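Local coordinates for protein Csc2 (Thermofilum pendens, PDB 4TXD) that probably binds RNA as the Cas7-family subunit of a type I-D CRISPR system, and carries a bound zinc ion, at residues L108-L116 against H337-W348; Y260-L268 against G276-G284. One frame throughout, in Å; residues are numbered along the deposited sequence.

Contact 1: L108-L116 against H337-W348; sequences LLREYRDSL and HKDPNGLFKDLW
His337 NE2 donates to Glu111 OE1 over 2.6 Å, meeting the carboxylate on its anti side, with the carboxylate and imidazole planes 30° apart, nearly coplanar. Glutamate suits the place because its extended chain brings OE1 into line with the ring N-H, nearly in the ring plane. Leu108 CD2 sits over the centre of that imidazole, 3.4 Å from its centroid, and Lys338 CG lies over the opposite face near its rim, so the ring is held by its edge and its faces.

Tyr112 fills the space between loop 337-342 and helix 343-348. With Tyr112 CG anti to the backbone N (chi1 170°), the Tyr112 and Phe344 side chains pass each other in opposite directions, Phe344 CB over one face of the tyrosine ring in a CH-pi contact, 3.9 Å from the centroid; Leu116 CD2 lies over the other face near its rim. Tyr112 OH donates to Pro340 O at 2.7 Å, somewhat out of the carbonyl plane. A phenylalanine here would probably leave Pro340 O without this donor and the turn from Asp339 to Gly342 less firmly tied to helix 108-115. The buried His337 O finds no N-H or O-H partner and meets the CA-H of Tyr112 instead.

Phe344 packs against Leu108, its CE2 3.6 Å from Leu108 CB, while Leu109 CD2 touches both Phe344 and Leu347. A water links Leu109 O to Trp348 NE1. Helices 108-115 and 343-348 cross at -111°, their short-segment axes 10.9 Å apart, as a pair with an aromatic core, latched by the loop leading into the second helix; at its margin Trp348 touches the zinc ligand Cys168.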
loop_
_atom_site.group_PDB
_atom_site.type_symbol
_atom_site.label_atom_id
_atom_site.label_comp_id
_atom_site.label_asym_id
_atom_site.label_seq_id
_atom_site.Cartn_x
_atom_site.Cartn_y
_atom_site.Cartn_z
ATOM N N LEU A 108 -6.601 -7.632 -7.146
ATOM C CA LEU A 108 -6.682 -8.900 -6.445
ATOM C C LEU A 108 -8.118 -9.136 -5.973
ATOM O O LEU A 108 -8.613 -10.261 -6.047
ATOM C CB LEU A 108 -5.703 -8.941 -5.269
ATOM C CG LEU A 108 -4.215 -8.923 -5.672
ATOM C CD1 LEU A 108 -3.342 -8.823 -4.451
ATOM C CD2 LEU A 108 -3.856 -10.183 -6.462
ATOM N N LEU A 109 -8.786 -8.075 -5.510
ATOM C CA LEU A 109 -10.195 -8.167 -5.097
ATOM C C LEU A 109 -11.095 -8.532 -6.261
ATOM O O LEU A 109 -12.056 -9.296 -6.104
ATOM C CB LEU A 109 -10.683 -6.847 -4.478
ATOM C CG LEU A 109 -10.156 -6.561 -3.079
ATOM C CD1 LEU A 109 -10.394 -5.095 -2.695
ATOM C CD2 LEU A 109 -10.804 -7.518 -2.083
ATOM N N ARG A 110 -10.803 -7.965 -7.426
ATOM C CA ARG A 110 -11.564 -8.305 -8.617
ATOM C C ARG A 110 -11.358 -9.770 -9.003
ATOM O O ARG A 110 -12.302 -10.454 -9.400
ATOM C CB ARG A 110 -11.184 -7.392 -9.767
ATOM C CG ARG A 110 -11.819 -6.026 -9.682
ATOM C CD ARG A 110 -11.156 -5.074 -10.652
ATOM N NE ARG A 110 -11.774 -3.754 -10.632
ATOM C CZ ARG A 110 -11.174 -2.648 -11.067
ATOM N NH1 ARG A 110 -9.931 -2.710 -11.539
ATOM N NH2 ARG A 110 -11.807 -1.481 -11.019
ATOM N N GLU A 111 -10.133 -10.260 -8.860
ATOM C CA GLU A 111 -9.850 -11.656 -9.174
ATOM C C GLU A 111 -10.456 -12.599 -8.142
ATOM O O GLU A 111 -10.840 -13.730 -8.470
ATOM C CB GLU A 111 -8.343 -11.881 -9.295
ATOM C CG GLU A 111 -7.779 -11.245 -10.573
ATOM C CD GLU A 111 -6.275 -11.417 -10.724
ATOM O OE1 GLU A 111 -5.639 -12.123 -9.898
ATOM O OE2 GLU A 111 -5.738 -10.831 -11.685
ATOM N N TYR A 112 -10.547 -12.143 -6.896
ATOM C CA TYR A 112 -11.221 -12.920 -5.868
ATOM C C TYR A 112 -12.676 -13.080 -6.261
ATOM O O TYR A 112 -13.224 -14.192 -6.249
ATOM C CB TYR A 112 -11.111 -12.260 -4.495
ATOM C CG TYR A 112 -12.001 -12.918 -3.460
ATOM C CD1 TYR A 112 -11.638 -14.126 -2.878
ATOM C CD2 TYR A 112 -13.207 -12.329 -3.067
ATOM C CE1 TYR A 112 -12.446 -14.742 -1.930
ATOM C CE2 TYR A 112 -14.023 -12.940 -2.114
ATOM C CZ TYR A 112 -13.639 -14.146 -1.557
ATOM O OH TYR A 112 -14.436 -14.766 -0.620
ATOM N N ARG A 113 -13.286 -11.959 -6.630
ATOM C CA ARG A 113 -14.680 -11.941 -7.052
ATOM C C ARG A 113 -14.935 -12.924 -8.187
ATOM O O ARG A 113 -15.935 -13.642 -8.195
ATOM C CB ARG A 113 -15.082 -10.536 -7.491
ATOM C CG ARG A 113 -16.478 -10.440 -8.072
ATOM C CD ARG A 113 -16.625 -9.188 -8.905
ATOM N NE ARG A 113 -15.744 -9.232 -10.066
ATOM C CZ ARG A 113 -15.211 -8.167 -10.654
ATOM N NH1 ARG A 113 -15.459 -6.948 -10.184
ATOM N NH2 ARG A 113 -14.418 -8.322 -11.707
ATOM N N ASP A 114 -14.026 -12.951 -9.150
ATOM C CA ASP A 114 -14.200 -13.796 -10.326
ATOM C C ASP A 114 -13.867 -15.257 -10.066
ATOM O O ASP A 114 -14.103 -16.106 -10.912
ATOM C CB ASP A 114 -13.352 -13.259 -11.471
ATOM C CG ASP A 114 -13.867 -11.943 -11.987
ATOM O OD1 ASP A 114 -15.039 -11.620 -11.700
ATOM O OD2 ASP A 114 -13.111 -11.236 -12.679
ATOM N N SER A 115 -13.317 -15.549 -8.897
ATOM C CA SER A 115 -13.061 -16.925 -8.515
ATOM C C SER A 115 -14.281 -17.571 -7.843
ATOM O O SER A 115 -14.300 -18.777 -7.645
ATOM C CB SER A 115 -11.867 -17.002 -7.577
ATOM O OG SER A 115 -12.259 -16.746 -6.233
ATOM N N LEU A 116 -15.291 -16.778 -7.489
ATOM C CA LEU A 116 -16.434 -17.307 -6.728
ATOM C C LEU A 116 -17.357 -18.199 -7.579
ATOM O O LEU A 116 -17.586 -17.921 -8.761
ATOM C CB LEU A 116 -17.246 -16.152 -6.118
ATOM C CG LEU A 116 -16.435 -15.119 -5.323
ATOM C CD1 LEU A 116 -17.340 -13.983 -4.838
ATOM C CD2 LEU A 116 -15.687 -15.773 -4.146
ATOM N N HIS A 337 -5.488 -15.704 -3.318
ATOM C CA HIS A 337 -6.554 -14.709 -3.411
ATOM C C HIS A 337 -7.646 -15.180 -4.355
ATOM O O HIS A 337 -8.660 -14.513 -4.515
ATOM C CB HIS A 337 -6.002 -13.347 -3.861
ATOM C CG HIS A 337 -5.660 -13.281 -5.318
ATOM N ND1 HIS A 337 -4.444 -13.701 -5.817
ATOM C CD2 HIS A 337 -6.377 -12.851 -6.384
ATOM C CE1 HIS A 337 -4.426 -13.525 -7.126
ATOM N NE2 HIS A 337 -5.585 -13.007 -7.495
ATOM N N LYS A 338 -7.444 -16.343 -4.965
ATOM C CA LYS A 338 -8.452 -16.917 -5.859
ATOM C C LYS A 338 -9.212 -18.072 -5.193
ATOM O O LYS A 338 -10.010 -18.754 -5.830
ATOM C CB LYS A 338 -7.801 -17.390 -7.163
ATOM C CG LYS A 338 -7.499 -16.255 -8.127
ATOM C CD LYS A 338 -6.894 -16.757 -9.432
ATOM C CE LYS A 338 -6.817 -15.633 -10.462
ATOM N NZ LYS A 338 -6.035 -16.019 -11.674
ATOM N N ASP A 339 -8.946 -18.282 -3.910
ATOM C CA ASP A 339 -9.676 -19.262 -3.116
ATOM C C ASP A 339 -10.865 -18.563 -2.456
ATOM O O ASP A 339 -10.676 -17.719 -1.579
ATOM C CB ASP A 339 -8.751 -19.894 -2.068
ATOM C CG ASP A 339 -9.476 -20.837 -1.111
ATOM O OD1 ASP A 339 -10.691 -21.081 -1.275
ATOM O OD2 ASP A 339 -8.816 -21.333 -0.176
ATOM N N PRO A 340 -12.092 -18.923 -2.867
ATOM C CA PRO A 340 -13.319 -18.283 -2.366
ATOM C C PRO A 340 -13.401 -18.275 -0.848
ATOM O O PRO A 340 -14.041 -17.408 -0.270
ATOM C CB PRO A 340 -14.431 -19.144 -2.980
ATOM C CG PRO A 340 -13.824 -19.647 -4.259
ATOM C CD PRO A 340 -12.390 -19.952 -3.880
ATOM N N ASN A 341 -12.736 -19.218 -0.204
ATOM C CA ASN A 341 -12.771 -19.279 1.238
ATOM C C ASN A 341 -11.402 -19.091 1.871
ATOM O O ASN A 341 -11.203 -19.418 3.042
ATOM C CB ASN A 341 -13.395 -20.607 1.675
ATOM C CG ASN A 341 -14.804 -20.769 1.155
ATOM O OD1 ASN A 341 -15.713 -20.056 1.579
ATOM N ND2 ASN A 341 -14.993 -21.688 0.215
ATOM N N GLY A 342 -10.465 -18.532 1.107
ATOM C CA GLY A 342 -9.148 -18.227 1.640
ATOM C C GLY A 342 -9.084 -16.879 2.353
ATOM O O GLY A 342 -10.106 -16.337 2.779
ATOM N N LEU A 343 -7.875 -16.339 2.480
ATOM C CA LEU A 343 -7.652 -15.073 3.189
ATOM C C LEU A 343 -8.555 -13.908 2.748
ATOM O O LEU A 343 -8.928 -13.073 3.575
ATOM C CB LEU A 343 -6.187 -14.639 3.045
ATOM C CG LEU A 343 -5.841 -13.319 3.747
ATOM C CD1 LEU A 343 -5.134 -13.594 5.066
ATOM C CD2 LEU A 343 -5.014 -12.415 2.849
ATOM N N PHE A 344 -8.892 -13.826 1.468
ATOM C CA PHE A 344 -9.643 -12.656 1.006
ATOM C C PHE A 344 -11.087 -12.681 1.490
ATOM O O PHE A 344 -11.769 -11.656 1.479
ATOM C CB PHE A 344 -9.599 -12.523 -0.518
ATOM C CG PHE A 344 -8.463 -11.637 -1.006
ATOM C CD1 PHE A 344 -7.180 -11.806 -0.504
ATOM C CD2 PHE A 344 -8.686 -10.634 -1.937
ATOM C CE1 PHE A 344 -6.129 -10.990 -0.928
ATOM C CE2 PHE A 344 -7.641 -9.808 -2.370
ATOM C CZ PHE A 344 -6.360 -9.990 -1.863
ATOM N N LYS A 345 -11.551 -13.846 1.928
ATOM C CA LYS A 345 -12.847 -13.916 2.580
ATOM C C LYS A 345 -12.749 -13.234 3.939
ATOM O O LYS A 345 -13.608 -12.434 4.316
ATOM C CB LYS A 345 -13.312 -15.370 2.731
ATOM C CG LYS A 345 -14.763 -15.511 3.203
ATOM C CD LYS A 345 -15.116 -16.985 3.429
ATOM C CE LYS A 345 -16.555 -17.161 3.913
ATOM N NZ LYS A 345 -16.914 -18.599 4.145
ATOM N N ASP A 346 -11.690 -13.541 4.673
ATOM C CA ASP A 346 -11.504 -12.936 5.975
ATOM C C ASP A 346 -11.193 -11.448 5.830
ATOM O O ASP A 346 -11.552 -10.650 6.695
ATOM C CB ASP A 346 -10.414 -13.658 6.737
ATOM C CG ASP A 346 -10.759 -15.111 6.972
ATOM O OD1 ASP A 346 -11.881 -15.375 7.447
ATOM O OD2 ASP A 346 -9.929 -15.984 6.653
ATOM N N LEU A 347 -10.560 -11.086 4.721
ATOM C CA LEU A 347 -10.291 -9.685 4.418
ATOM C C LEU A 347 -11.595 -8.904 4.241
ATOM O O LEU A 347 -11.755 -7.796 4.757
ATOM C CB LEU A 347 -9.433 -9.563 3.158
ATOM C CG LEU A 347 -9.080 -8.136 2.724
ATOM C CD1 LEU A 347 -8.169 -7.441 3.757
ATOM C CD2 LEU A 347 -8.477 -8.119 1.297
ATOM N N TRP A 348 -12.516 -9.469 3.498
ATOM C CA TRP A 348 -13.811 -8.850 3.285
ATOM C C TRP A 348 -14.603 -8.775 4.607
ATOM O O TRP A 348 -15.146 -7.764 4.932
ATOM C CB TRP A 348 -14.589 -9.582 2.212
ATOM C CG TRP A 348 -14.614 -9.016 0.865
ATOM C CD1 TRP A 348 -14.158 -9.600 -0.243
ATOM C CD2 TRP A 348 -15.182 -7.781 0.448
ATOM N NE1 TRP A 348 -14.374 -8.836 -1.317
ATOM C CE2 TRP A 348 -15.007 -7.699 -0.927
ATOM C CE3 TRP A 348 -15.821 -6.732 1.102
ATOM C CZ2 TRP A 348 -15.443 -6.634 -1.656
ATOM C CZ3 TRP A 348 -16.234 -5.689 0.382
ATOM C CH2 TRP A 348 -16.050 -5.628 -0.978
HETATM O O HOH W 1 -14.066 -8.845 -4.334
#

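Contact 2: Y260-L268 against G276-G284; sequences YSLATLREL and GTVRVEILG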
loop_
_atom_site.group_PDB
_atom_site.type_symbol
_atom_site.label_atom_id
_atom_site.label_comp_id
_atom_site.label_asym_id
_atom_site.label_seq_id
_atom_site.Cartn_x
_atom_site.Cartn_y
_atom_site.Cartn_z
ATOM N N TYR A 260 0.770 -8.878 0.911
ATOM C CA TYR A 260 0.598 -9.628 -0.330
ATOM C C TYR A 260 0.347 -8.731 -1.539
ATOM O O TYR A 260 0.793 -9.027 -2.648
ATOM C CB TYR A 260 -0.555 -10.625 -0.158
ATOM C CG TYR A 260 -0.826 -11.543 -1.324
ATOM C CD1 TYR A 260 -0.037 -12.673 -1.550
ATOM C CD2 TYR A 260 -1.900 -11.311 -2.178
ATOM C CE1 TYR A 260 -0.305 -13.526 -2.606
ATOM C CE2 TYR A 260 -2.178 -12.166 -3.230
ATOM C CZ TYR A 260 -1.377 -13.271 -3.438
ATOM O OH TYR A 260 -1.657 -14.112 -4.485
ATOM N N SER A 261 -0.373 -7.630 -1.339
ATOM C CA SER A 261 -0.600 -6.701 -2.439
ATOM C C SER A 261 0.730 -6.088 -2.881
ATOM O O SER A 261 0.980 -5.912 -4.072
ATOM C CB SER A 261 -1.585 -5.598 -2.029
ATOM O OG SER A 261 -2.897 -6.129 -1.830
ATOM N N LEU A 262 1.564 -5.756 -1.905
ATOM C CA LEU A 262 2.902 -5.227 -2.160
ATOM C C LEU A 262 3.751 -6.242 -2.929
ATOM O O LEU A 262 4.353 -5.930 -3.952
ATOM C CB LEU A 262 3.574 -4.888 -0.837
ATOM C CG LEU A 262 4.370 -3.612 -0.603
ATOM C CD1 LEU A 262 3.865 -2.458 -1.431
ATOM C CD2 LEU A 262 4.286 -3.285 0.878
ATOM N N ALA A 263 3.777 -7.466 -2.415
ATOM C CA ALA A 263 4.603 -8.542 -2.953
ATOM C C ALA A 263 4.203 -8.940 -4.365
ATOM O O ALA A 263 5.009 -9.510 -5.106
ATOM C CB ALA A 263 4.534 -9.759 -2.024
ATOM N N THR A 264 2.966 -8.637 -4.751
ATOM C CA THR A 264 2.490 -9.036 -6.069
ATOM C C THR A 264 2.469 -7.916 -7.088
ATOM O O THR A 264 2.016 -8.112 -8.216
ATOM C CB THR A 264 1.071 -9.654 -6.001
ATOM O OG1 THR A 264 0.204 -8.810 -5.234
ATOM C CG2 THR A 264 1.133 -11.042 -5.357
ATOM N N LEU A 265 2.957 -6.743 -6.698
ATOM C CA LEU A 265 3.183 -5.665 -7.651
ATOM C C LEU A 265 4.119 -6.110 -8.775
ATOM O O LEU A 265 5.212 -6.616 -8.520
ATOM C CB LEU A 265 3.786 -4.439 -6.953
ATOM C CG LEU A 265 2.877 -3.567 -6.097
ATOM C CD1 LEU A 265 3.703 -2.546 -5.342
ATOM C CD2 LEU A 265 1.859 -2.890 -7.011
ATOM N N ARG A 266 3.692 -5.897 -10.007
ATOM C CA ARG A 266 4.535 -6.188 -11.152
ATOM C C ARG A 266 4.385 -5.105 -12.216
ATOM O O ARG A 266 5.293 -4.280 -12.397
ATOM C CB ARG A 266 4.211 -7.577 -11.722
ATOM C CG ARG A 266 5.100 -7.955 -12.881
ATOM C CD ARG A 266 5.174 -9.459 -13.109
ATOM N NE ARG A 266 6.435 -9.826 -13.751
ATOM C CZ ARG A 266 6.651 -9.780 -15.063
ATOM N NH1 ARG A 266 5.686 -9.385 -15.884
ATOM N NH2 ARG A 266 7.835 -10.130 -15.555
ATOM N N GLU A 267 3.249 -5.077 -12.911
ATOM C CA GLU A 267 3.042 -4.061 -13.944
ATOM C C GLU A 267 2.481 -2.787 -13.333
ATOM O O GLU A 267 1.363 -2.780 -12.832
ATOM C CB GLU A 267 2.105 -4.568 -15.041
ATOM C CG GLU A 267 2.531 -5.887 -15.678
ATOM C CD GLU A 267 3.825 -5.788 -16.465
ATOM O OE1 GLU A 267 4.266 -4.652 -16.761
ATOM O OE2 GLU A 267 4.403 -6.855 -16.791
ATOM N N LEU A 268 3.266 -1.715 -13.368
ATOM C CA LEU A 268 2.870 -0.442 -12.769
ATOM C C LEU A 268 2.411 0.503 -13.855
ATOM O O LEU A 268 3.049 0.610 -14.908
ATOM C CB LEU A 268 4.023 0.191 -11.982
ATOM C CG LEU A 268 4.689 -0.642 -10.885
ATOM C CD1 LEU A 268 5.717 0.202 -10.140
ATOM C CD2 LEU A 268 3.649 -1.226 -9.909
ATOM N N GLY A 276 5.963 0.849 -15.736
ATOM C CA GLY A 276 6.924 -0.187 -16.081
ATOM C C GLY A 276 6.724 -1.432 -15.244
ATOM O O GLY A 276 5.740 -1.540 -14.511
ATOM N N THR A 277 7.664 -2.366 -15.345
ATOM C CA THR A 277 7.569 -3.622 -14.611
ATOM C C THR A 277 8.548 -3.682 -13.450
ATOM O O THR A 277 9.735 -3.399 -13.607
ATOM C CB THR A 277 7.828 -4.822 -15.555
ATOM O OG1 THR A 277 6.973 -4.710 -16.700
ATOM C CG2 THR A 277 7.575 -6.138 -14.841
ATOM N N VAL A 278 8.055 -4.058 -12.274
ATOM C CA VAL A 278 8.924 -4.206 -11.126
ATOM C C VAL A 278 8.797 -5.594 -10.531
ATOM O O VAL A 278 7.884 -6.346 -10.866
ATOM C CB VAL A 278 8.617 -3.174 -10.008
ATOM C CG1 VAL A 278 8.787 -1.746 -10.536
ATOM C CG2 VAL A 278 7.209 -3.401 -9.430
ATOM N N ARG A 279 9.737 -5.909 -9.654
ATOM C CA ARG A 279 9.611 -7.018 -8.731
ATOM C C ARG A 279 9.820 -6.474 -7.324
ATOM O O ARG A 279 10.799 -5.775 -7.035
ATOM C CB ARG A 279 10.611 -8.138 -9.041
ATOM C CG ARG A 279 10.468 -9.318 -8.094
ATOM C CD ARG A 279 11.355 -10.500 -8.470
ATOM N NE ARG A 279 11.210 -11.584 -7.498
ATOM C CZ ARG A 279 12.110 -11.886 -6.566
ATOM N NH1 ARG A 279 13.245 -11.203 -6.487
ATOM N NH2 ARG A 279 11.881 -12.882 -5.719
ATOM N N VAL A 280 8.869 -6.773 -6.451
ATOM C CA VAL A 280 8.913 -6.294 -5.086
ATOM C C VAL A 280 9.176 -7.456 -4.168
ATOM O O VAL A 280 8.589 -8.524 -4.340
ATOM C CB VAL A 280 7.582 -5.601 -4.675
ATOM C CG1 VAL A 280 7.637 -5.153 -3.220
ATOM C CG2 VAL A 280 7.272 -4.415 -5.616
ATOM N N GLU A 281 10.058 -7.268 -3.199
ATOM C CA GLU A 281 10.308 -8.292 -2.189
ATOM C C GLU A 281 10.181 -7.727 -0.789
ATOM O O GLU A 281 10.821 -6.727 -0.464
ATOM C CB GLU A 281 11.704 -8.887 -2.345
ATOM C CG GLU A 281 12.052 -9.349 -3.728
ATOM C CD GLU A 281 13.539 -9.579 -3.852
ATOM O OE1 GLU A 281 14.252 -8.657 -4.310
ATOM O OE2 GLU A 281 13.992 -10.674 -3.458
ATOM N N ILE A 282 9.368 -8.373 0.047
ATOM C CA ILE A 282 9.299 -8.003 1.462
ATOM C C ILE A 282 10.512 -8.615 2.163
ATOM O O ILE A 282 10.769 -9.813 2.017
ATOM C CB ILE A 282 7.996 -8.508 2.147
ATOM C CG1 ILE A 282 6.764 -8.203 1.287
ATOM C CG2 ILE A 282 7.881 -7.954 3.568
ATOM C CD1 ILE A 282 6.457 -6.722 1.148
ATOM N N LEU A 283 11.242 -7.822 2.917
ATOM C CA LEU A 283 12.395 -8.310 3.627
ATOM C C LEU A 283 12.183 -8.539 5.110
ATOM O O LEU A 283 12.815 -9.368 5.695
ATOM C CB LEU A 283 13.577 -7.389 3.449
ATOM C CG LEU A 283 14.065 -7.201 2.028
ATOM C CD1 LEU A 283 15.321 -6.390 2.040
ATOM C CD2 LEU A 283 14.293 -8.514 1.349
ATOM N N GLY A 284 11.309 -7.776 5.716
ATOM C CA GLY A 284 11.170 -7.883 7.158
ATOM C C GLY A 284 10.106 -6.999 7.761
ATOM O O GLY A 284 9.728 -5.974 7.180
HETATM O O HOH W 2 6.522 -8.332 -7.205
HETATM O O HOH W 3 7.259 -10.793 -4.984
HETATM O O HOH W 4 8.207 -8.962 -12.074
#
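A short antiparallel ladder, with Glu267 and Thr277 as its non-hydrogen-bonded pair and Leu268 and Gly276 as its hydrogen-bonded pair, joins the two segments. Leu268 N donates to Gly276 O at 2.7 Å and Gly276 N returns the bond to Leu268 O; Val278 N adds a bond to Arg266 O. Gly276 has to be a glycine, since at its backbone angles a CB would be jammed against the preceding carbonyl.

Thr277 serves two partners with its two branches. At chi1 -52° OG1 lies beside the backbone N and donates to Glu267 OE1 over 2.7 Å, on the syn side but well out of the carboxylate plane, while CG2 stands over the centre of the Arg266 guanidinium, 3.8 Å above its plane. Arg266 NH1 pairs with the other oxygen, Glu267 OE2, at 3.0 Å, so both oxygens are engaged.

Aliphatic Val278, Val280 and Leu265 suit the interior: Val280 CG2 meets Leu265 CB at 3.7 Å, and Val278 CG1 meets Leu268 CD1 at the margin. Where the backbones part, two waters bridge the gap, one between Ala263 O and Val280 O, the other joining Ala263 O and Leu265 O to Val280 N. Strand 277-288 also bonds to strand 52-61, and the end of helix 252-263 leans on Ile282 while touching helices 94-115 and 328-334.

In the fold
Contacts 1 and 2 have centres 19 Å apart and meet directly. Along the chain come 108-116, then both segments of contact 2, then 337-348, so the distant pairing of contact 1 encloses the local one. Helix 252-263, whose last turn opens contact 2, bridges them: Tyr260 OH probably hydrogen-bonds to His337 ND1, and Leu108 CD1 packs on Tyr260, Ser261 and Thr264. Contact 2 fastens that helix to strand 277-288 of the antiparallel sheet, whereas contact 1 joins helices 94-115 and 343-365 close to the zinc site. Together they connect the sheet, consistent with an RRM-like core, to the helical, zinc-bearing side of the protein.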